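Local coordinates for major capsid protein (Paramecium bursaria Chlorella virus 1, PDB 5TIP), which self-assembles as trimers into the glycosylated icosahedral shell of a large algal virus, about 190 nm across, at residues T304-K316 with V395-A407. Numbering follows the deposited sequence.
Sequences TYNEQLAVLDSAK and VLGNTETVTANTA. With BGC (beta-D-glucopyranose), chain G; BGC (beta-D-glucopyranose), chain H.
Gln308 reaches into the bend 398-402 and shows how one primary amide can tie a turn together through its backbone carbonyls. With CG anti to the backbone N (chi1 -168°) and the chain then bent at chi2, NE2 is carried to Thr399 O at 3.0 Å, nearly straight along that C=O, with the oxygen in the plane of the Gln308 amide. The same nitrogen lies 2.7 Å from Val402 O, but poor alignment makes this second bond weak. At the other end of the amide, a water is hydrogen-bonded to OE1 and accepts from Asn398 N. Thr403 returns the grip: its OG1 donates to Gln308 O (2.9 Å), in the carbonyl plane and on a lone pair. A second water links Asn306 ND2 to Val395 O, a third joins Asp313 OD1 to Glu400 O, and Asn306 OD1 closes an Asx turn by accepting from Gln308 N.

Both segments belong to the C-terminal jelly roll of the double-barrel capsid protein, where strand 376-387 pairs antiparallel with strand 312-319 and parallel with strand 402-404. The bend held by Gln308 carries the glycosylated Asn398, its ND2 bonded to glucose C1 and donating to Ala394 O, and Glu400, salt-bridged to Arg145 of a second subunit.

Apolar contacts are sparse. Leu309 CD2 meets Val395 CG1 at 3.9 Å, the two side chains crossing at about a right angle, and Val311 CG2 touches Ala407 CB at 4.0 Å. Thr401 and Asp313 lie side by side, methyl CG2 against carboxylate OD1.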
ATOM      1  N   THR A 304      17.555   3.901  -9.422  1.00 26.78           N
ATOM      2  CA  THR A 304      17.111   3.133 -10.577  1.00 27.64           C
ATOM      3  C   THR A 304      16.677   1.752 -10.111  1.00 26.20           C
ATOM      4  O   THR A 304      17.054   1.293  -9.030  1.00 25.80           O
ATOM      5  CB  THR A 304      18.210   3.009 -11.640  1.00 29.33           C
ATOM      6  OG1 THR A 304      17.667   2.412 -12.822  1.00 34.00           O
ATOM      7  CG2 THR A 304      19.345   2.136 -11.130  1.00 28.47           C
ATOM      8  N   TYR A 305      15.875   1.098 -10.946  1.00 24.12           N
ATOM      9  CA  TYR A 305      15.486  -0.288 -10.735  1.00 23.06           C
ATOM     10  C   TYR A 305      16.201  -1.237 -11.682  1.00 23.86           C
ATOM     11  O   TYR A 305      15.948  -2.446 -11.642  1.00 25.05           O
ATOM     12  CB  TYR A 305      13.968  -0.446 -10.880  1.00 24.95           C
ATOM     13  CG  TYR A 305      13.182   0.275  -9.810  1.00 23.35           C
ATOM     14  CD1 TYR A 305      13.186  -0.177  -8.498  1.00 23.39           C
ATOM     15  CD2 TYR A 305      12.433   1.405 -10.110  1.00 24.88           C
ATOM     16  CE1 TYR A 305      12.473   0.476  -7.513  1.00 23.08           C
ATOM     17  CE2 TYR A 305      11.714   2.064  -9.130  1.00 25.04           C
ATOM     18  CZ  TYR A 305      11.738   1.595  -7.832  1.00 22.87           C
ATOM     19  OH  TYR A 305      11.027   2.242  -6.848  1.00 22.96           O
ATOM     20  N   ASN A 306      17.089  -0.721 -12.526  1.00 26.14           N
ATOM     21  CA  ASN A 306      17.766  -1.528 -13.534  1.00 28.67           C
ATOM     22  C   ASN A 306      18.872  -2.332 -12.863  1.00 31.91           C
ATOM     23  O   ASN A 306      19.874  -1.767 -12.414  1.00 34.87           O
ATOM     24  CB  ASN A 306      18.326  -0.634 -14.634  1.00 28.64           C
ATOM     25  CG  ASN A 306      18.658  -1.403 -15.890  1.00 32.57           C
ATOM     26  OD1 ASN A 306      18.874  -2.614 -15.849  1.00 35.38           O
ATOM     27  ND2 ASN A 306      18.700  -0.705 -17.019  1.00 35.13           N
ATOM     28  N   GLU A 307      18.683  -3.652 -12.786  1.00 28.40           N
ATOM     29  CA  GLU A 307      19.701  -4.515 -12.197  1.00 28.99           C
ATOM     30  C   GLU A 307      20.984  -4.509 -13.019  1.00 25.13           C
ATOM     31  O   GLU A 307      22.071  -4.736 -12.473  1.00 26.66           O
ATOM     32  CB  GLU A 307      19.150  -5.936 -12.053  1.00 31.86           C
ATOM     33  CG  GLU A 307      20.180  -6.988 -11.670  1.00 35.55           C
ATOM     34  CD  GLU A 307      20.836  -6.715 -10.328  1.00 38.60           C
ATOM     35  OE1 GLU A 307      20.207  -6.055  -9.470  1.00 38.22           O
ATOM     36  OE2 GLU A 307      21.990  -7.157 -10.134  1.00 38.13           O
ATOM     37  N   GLN A 308      20.885  -4.234 -14.322  1.00 22.53           N
ATOM     38  CA  GLN A 308      22.064  -4.215 -15.178  1.00 25.01           C
ATOM     39  C   GLN A 308      23.094  -3.192 -14.717  1.00 26.47           C
ATOM     40  O   GLN A 308      24.284  -3.346 -15.013  1.00 27.81           O
ATOM     41  CB  GLN A 308      21.654  -3.932 -16.625  1.00 26.97           C
ATOM     42  CG  GLN A 308      22.754  -4.164 -17.645  1.00 30.91           C
ATOM     43  CD  GLN A 308      22.993  -5.638 -17.901  1.00 31.89           C
ATOM     44  OE1 GLN A 308      22.168  -6.313 -18.518  1.00 34.70           O
ATOM     45  NE2 GLN A 308      24.117  -6.151 -17.412  1.00 28.75           N
ATOM     46  N   LEU A 309      22.667  -2.155 -13.999  1.00 28.89           N
ATOM     47  CA  LEU A 309      23.564  -1.119 -13.508  1.00 28.00           C
ATOM     48  C   LEU A 309      24.068  -1.377 -12.091  1.00 25.71           C
ATOM     49  O   LEU A 309      24.861  -0.580 -11.579  1.00 27.24           O
ATOM     50  CB  LEU A 309      22.878   0.251 -13.572  1.00 28.15           C
ATOM     51  CG  LEU A 309      22.388   0.697 -14.952  1.00 26.92           C
ATOM     52  CD1 LEU A 309      21.720   2.059 -14.871  1.00 28.52           C
ATOM     53  CD2 LEU A 309      23.540   0.726 -15.943  1.00 27.13           C
ATOM     54  N   ALA A 310      23.628  -2.455 -11.445  1.00 26.58           N
ATOM     55  CA  ALA A 310      24.172  -2.835 -10.150  1.00 24.57           C
ATOM     56  C   ALA A 310      25.480  -3.599 -10.335  1.00 27.72           C
ATOM     57  O   ALA A 310      25.763  -4.146 -11.405  1.00 33.75           O
ATOM     58  CB  ALA A 310      23.163  -3.676  -9.369  1.00 25.03           C
ATOM     59  N   VAL A 311      26.287  -3.638  -9.275  1.00 27.27           N
ATOM     60  CA  VAL A 311      27.661  -4.108  -9.420  1.00 27.52           C
ATOM     61  C   VAL A 311      27.837  -5.519  -8.866  1.00 28.19           C
ATOM     62  O   VAL A 311      28.706  -6.271  -9.322  1.00 27.78           O
ATOM     63  CB  VAL A 311      28.639  -3.120  -8.756  1.00 27.49           C
ATOM     64  CG1 VAL A 311      28.483  -3.120  -7.242  1.00 30.05           C
ATOM     65  CG2 VAL A 311      30.075  -3.411  -9.172  1.00 28.34           C
ATOM     66  N   LEU A 312      27.018  -5.895  -7.885  1.00 28.71           N
ATOM     67  CA  LEU A 312      27.191  -7.174  -7.207  1.00 27.15           C
ATOM     68  C   LEU A 312      26.663  -8.310  -8.075  1.00 28.50           C
ATOM     69  O   LEU A 312      25.506  -8.287  -8.506  1.00 30.10           O
ATOM     70  CB  LEU A 312      26.484  -7.161  -5.852  1.00 22.97           C
ATOM     71  CG  LEU A 312      26.686  -8.418  -5.000  1.00 23.48           C
ATOM     72  CD1 LEU A 312      28.162  -8.654  -4.703  1.00 22.32           C
ATOM     73  CD2 LEU A 312      25.882  -8.346  -3.708  1.00 22.03           C
ATOM     74  N   ASP A 313      27.517  -9.299  -8.338  1.00 27.90           N
ATOM     75  CA  ASP A 313      27.114 -10.467  -9.115  1.00 28.84           C
ATOM     76  C   ASP A 313      26.520 -11.563  -8.239  1.00 28.75           C
ATOM     77  O   ASP A 313      25.433 -12.070  -8.530  1.00 29.25           O
ATOM     78  CB  ASP A 313      28.301 -11.026  -9.904  1.00 31.37           C
ATOM     79  CG  ASP A 313      27.946 -12.286 -10.666  1.00 33.78           C
ATOM     80  OD1 ASP A 313      26.918 -12.279 -11.375  1.00 35.24           O
ATOM     81  OD2 ASP A 313      28.687 -13.285 -10.553  1.00 35.62           O
ATOM     82  N   SER A 314      27.222 -11.949  -7.176  1.00 28.11           N
ATOM     83  CA  SER A 314      26.734 -12.984  -6.278  1.00 27.00           C
ATOM     84  C   SER A 314      27.252 -12.705  -4.875  1.00 25.93           C
ATOM     85  O   SER A 314      28.189 -11.928  -4.683  1.00 26.23           O
ATOM     86  CB  SER A 314      27.159 -14.380  -6.746  1.00 33.30           C
ATOM     87  OG  SER A 314      28.571 -14.515  -6.746  1.00 40.27           O
ATOM     88  N   ALA A 315      26.628 -13.351  -3.891  1.00 24.70           N
ATOM     89  CA  ALA A 315      27.024 -13.137  -2.507  1.00 25.17           C
ATOM     90  C   ALA A 315      26.567 -14.306  -1.648  1.00 28.89           C
ATOM     91  O   ALA A 315      25.591 -14.988  -1.967  1.00 31.86           O
ATOM     92  CB  ALA A 315      26.452 -11.826  -1.957  1.00 26.60           C
ATOM     93  N   LYS A 316      27.291 -14.517  -0.552  1.00 30.64           N
ATOM     94  CA  LYS A 316      26.910 -15.481   0.469  1.00 29.65           C
ATOM     95  C   LYS A 316      27.549 -15.049   1.779  1.00 27.63           C
ATOM     96  O   LYS A 316      28.518 -14.287   1.796  1.00 26.91           O
ATOM     97  CB  LYS A 316      27.336 -16.908   0.108  1.00 32.07           C
ATOM     98  CG  LYS A 316      28.837 -17.151   0.212  1.00 33.59           C
ATOM     99  CD  LYS A 316      29.191 -18.606  -0.061  1.00 34.72           C
ATOM    100  CE  LYS A 316      30.698 -18.815  -0.079  1.00 40.42           C
ATOM    101  NZ  LYS A 316      31.057 -20.218  -0.423  1.00 41.96           N
ATOM    102  N   VAL A 395      24.183  -1.005 -23.093  1.00 28.70           N
ATOM    103  CA  VAL A 395      23.639  -1.062 -21.740  1.00 31.16           C
ATOM    104  C   VAL A 395      22.293  -1.778 -21.721  1.00 36.27           C
ATOM    105  O   VAL A 395      22.020  -2.586 -20.826  1.00 37.48           O
ATOM    106  CB  VAL A 395      23.539   0.356 -21.146  1.00 27.80           C
ATOM    107  CG1 VAL A 395      22.883   0.315 -19.774  1.00 30.08           C
ATOM    108  CG2 VAL A 395      24.917   0.996 -21.051  1.00 24.61           C
ATOM    109  N   LEU A 396      21.435  -1.510 -22.705  1.00 35.70           N
ATOM    110  CA  LEU A 396      20.103  -2.101 -22.740  1.00 33.26           C
ATOM    111  C   LEU A 396      20.075  -3.502 -23.342  1.00 33.89           C
ATOM    112  O   LEU A 396      18.988  -4.072 -23.477  1.00 35.10           O
ATOM    113  CB  LEU A 396      19.147  -1.196 -23.520  1.00 29.77           C
ATOM    114  CG  LEU A 396      18.910   0.202 -22.948  1.00 25.97           C
ATOM    115  CD1 LEU A 396      17.952   0.985 -23.832  1.00 27.15           C
ATOM    116  CD2 LEU A 396      18.390   0.121 -21.520  1.00 26.46           C
ATOM    117  N   GLY A 397      21.223  -4.068 -23.707  1.00 32.34           N
ATOM    118  CA  GLY A 397      21.243  -5.399 -24.282  1.00 31.60           C
ATOM    119  C   GLY A 397      22.502  -6.185 -23.981  1.00 30.48           C
ATOM    120  O   GLY A 397      23.329  -6.398 -24.873  1.00 32.03           O
ATOM    121  N   ASN A 398      22.663  -6.629 -22.737  1.00 31.27           N
ATOM    122  CA  ASN A 398      23.847  -7.380 -22.346  1.00 36.24           C
ATOM    123  C   ASN A 398      23.431  -8.527 -21.433  1.00 38.91           C
ATOM    124  O   ASN A 398      22.243  -8.796 -21.234  1.00 37.89           O
ATOM    125  CB  ASN A 398      24.880  -6.463 -21.682  1.00 40.52           C
ATOM    126  CG  ASN A 398      26.222  -6.515 -22.372  1.00 45.86           C
ATOM    127  OD1 ASN A 398      26.992  -7.460 -22.194  1.00 48.88           O
ATOM    128  ND2 ASN A 398      26.513  -5.494 -23.167  1.00 48.92           N
ATOM    129  N   THR A 399      24.431  -9.203 -20.873  1.00 41.09           N
ATOM    130  CA  THR A 399      24.251 -10.437 -20.129  1.00 36.87           C
ATOM    131  C   THR A 399      24.201 -10.163 -18.625  1.00 33.25           C
ATOM    132  O   THR A 399      24.241  -9.018 -18.168  1.00 35.26           O
ATOM    133  CB  THR A 399      25.367 -11.420 -20.482  1.00 40.13           C
ATOM    134  OG1 THR A 399      26.633 -10.858 -20.118  1.00 41.38           O
ATOM    135  CG2 THR A 399      25.360 -11.708 -21.975  1.00 39.11           C
ATOM    136  N   GLU A 400      24.121 -11.243 -17.843  1.00 32.45           N
ATOM    137  CA  GLU A 400      23.799 -11.124 -16.425  1.00 33.62           C
ATOM    138  C   GLU A 400      24.998 -10.737 -15.567  1.00 32.65           C
ATOM    139  O   GLU A 400      24.837 -10.003 -14.586  1.00 34.23           O
ATOM    140  CB  GLU A 400      23.214 -12.440 -15.905  1.00 36.89           C
ATOM    141  CG  GLU A 400      22.815 -12.400 -14.434  1.00 38.49           C
ATOM    142  CD  GLU A 400      22.527 -13.773 -13.859  1.00 37.61           C
ATOM    143  OE1 GLU A 400      22.797 -14.780 -14.546  1.00 37.30           O
ATOM    144  OE2 GLU A 400      22.040 -13.844 -12.711  1.00 36.93           O
ATOM    145  N   THR A 401      26.197 -11.201 -15.912  1.00 32.59           N
ATOM    146  CA  THR A 401      27.356 -11.072 -15.039  1.00 35.93           C
ATOM    147  C   THR A 401      28.233  -9.875 -15.387  1.00 36.64           C
ATOM    148  O   THR A 401      29.391  -9.821 -14.957  1.00 39.29           O
ATOM    149  CB  THR A 401      28.184 -12.356 -15.069  1.00 40.94           C
ATOM    150  OG1 THR A 401      28.634 -12.606 -16.407  1.00 44.80           O
ATOM    151  CG2 THR A 401      27.348 -13.534 -14.594  1.00 40.15           C
ATOM    152  N   VAL A 402      27.717  -8.920 -16.162  1.00 35.54           N
ATOM    153  CA  VAL A 402      28.473  -7.733 -16.536  1.00 32.09           C
ATOM    154  C   VAL A 402      27.655  -6.486 -16.231  1.00 28.44           C
ATOM    155  O   VAL A 402      26.428  -6.526 -16.119  1.00 30.34           O
ATOM    156  CB  VAL A 402      28.885  -7.754 -18.025  1.00 32.03           C
ATOM    157  CG1 VAL A 402      29.917  -8.843 -18.273  1.00 35.71           C
ATOM    158  CG2 VAL A 402      27.669  -7.962 -18.906  1.00 30.96           C
ATOM    159  N   THR A 403      28.362  -5.366 -16.090  1.00 25.17           N
ATOM    160  CA  THR A 403      27.739  -4.071 -15.857  1.00 25.60           C
ATOM    161  C   THR A 403      28.583  -3.001 -16.540  1.00 29.67           C
ATOM    162  O   THR A 403      29.617  -3.289 -17.146  1.00 34.18           O
ATOM    163  CB  THR A 403      27.576  -3.787 -14.361  1.00 24.83           C
ATOM    164  OG1 THR A 403      26.901  -2.536 -14.182  1.00 26.48           O
ATOM    165  CG2 THR A 403      28.931  -3.725 -13.680  1.00 23.58           C
ATOM    166  N   ALA A 404      28.122  -1.757 -16.446  1.00 29.71           N
ATOM    167  CA  ALA A 404      28.808  -0.646 -17.092  1.00 28.03           C
ATOM    168  C   ALA A 404      30.179  -0.414 -16.469  1.00 32.73           C
ATOM    169  O   ALA A 404      30.397  -0.662 -15.281  1.00 33.24           O
ATOM    170  CB  ALA A 404      27.970   0.627 -16.998  1.00 27.76           C
ATOM    171  N   ASN A 405      31.110   0.074 -17.292  1.00 35.40           N
ATOM    172  CA  ASN A 405      32.466   0.320 -16.816  1.00 39.25           C
ATOM    173  C   ASN A 405      32.520   1.419 -15.765  1.00 36.44           C
ATOM    174  O   ASN A 405      33.517   1.527 -15.044  1.00 39.06           O
ATOM    175  CB  ASN A 405      33.387   0.683 -17.980  1.00 45.79           C
ATOM    176  CG  ASN A 405      33.121   2.072 -18.521  1.00 52.83           C
ATOM    177  OD1 ASN A 405      31.985   2.536 -18.567  1.00 53.05           O
ATOM    178  ND2 ASN A 405      34.193   2.761 -18.896  1.00 60.61           N
ATOM    179  N   THR A 406      31.474   2.238 -15.660  1.00 33.40           N
ATOM    180  CA  THR A 406      31.438   3.282 -14.646  1.00 29.50           C
ATOM    181  C   THR A 406      31.145   2.739 -13.258  1.00 30.05           C
ATOM    182  O   THR A 406      31.167   3.510 -12.294  1.00 32.84           O
ATOM    183  CB  THR A 406      30.385   4.334 -15.006  1.00 29.05           C
ATOM    184  OG1 THR A 406      29.105   3.701 -15.132  1.00 31.88           O
ATOM    185  CG2 THR A 406      30.736   5.021 -16.315  1.00 29.63           C
ATOM    186  N   ALA A 407      30.879   1.438 -13.133  1.00 28.25           N
ATOM    187  CA  ALA A 407      30.599   0.831 -11.840  1.00 30.19           C
ATOM    188  C   ALA A 407      31.825   0.760 -10.945  1.00 31.59           C
ATOM    189  O   ALA A 407      31.679   0.496  -9.746  1.00 33.69           O
ATOM    190  CB  ALA A 407      30.024  -0.571 -12.034  1.00 30.26           C
TER
HETATM  191  C2  BGC G   1      27.045  -5.792 -25.491  1.00 29.37           C
HETATM  192  C3  BGC G   1      28.155  -5.904 -26.525  1.00 29.72           C
HETATM  193  C4  BGC G   1      29.240  -4.884 -26.215  1.00 30.55           C
HETATM  194  C5  BGC G   1      29.725  -5.044 -24.781  1.00 31.49           C
HETATM  195  C6  BGC G   1      30.801  -4.015 -24.453  1.00 34.03           C
HETATM  196  C1  BGC G   1      27.593  -5.840 -24.069  1.00 27.78           C
HETATM  197  O2  BGC G   1      26.108  -6.857 -25.680  1.00 32.99           O
HETATM  198  O3  BGC G   1      27.619  -5.615 -27.817  1.00 32.39           O
HETATM  199  O4  BGC G   1      30.337  -5.049 -27.120  1.00 34.09           O
HETATM  200  O5  BGC G   1      28.633  -4.883 -23.878  1.00 30.38           O
HETATM  201  O6  BGC G   1      30.228  -2.704 -24.473  1.00 34.38           O
HETATM  202  C2  BGC H   1      35.181   4.880 -18.852  1.00 51.64           C
HETATM  203  C3  BGC H   1      35.222   6.281 -19.456  1.00 57.36           C
HETATM  204  C4  BGC H   1      34.914   6.224 -20.941  1.00 54.36           C
HETATM  205  C5  BGC H   1      33.683   5.380 -21.229  1.00 49.67           C
HETATM  206  C6  BGC H   1      33.464   5.253 -22.732  1.00 51.31           C
HETATM  207  C1  BGC H   1      33.906   4.136 -19.259  1.00 43.45           C
HETATM  208  O2  BGC H   1      35.236   4.978 -17.424  1.00 53.70           O
HETATM  209  O3  BGC H   1      36.528   6.861 -19.319  1.00 63.84           O
HETATM  210  O4  BGC H   1      34.699   7.554 -21.430  1.00 55.46           O
HETATM  211  O5  BGC H   1      33.794   4.084 -20.667  1.00 45.27           O
HETATM  212  O6  BGC H   1      34.584   4.582 -23.323  1.00 52.21           O
HETATM  213  O   HOH W   1      19.608  -2.758 -19.268  1.00 39.12           O
HETATM  214  O   HOH W   2      20.624  -5.654 -20.604  1.00 24.34           O
HETATM  215  O   HOH W   3      24.442 -11.222 -11.577  1.00 40.04           O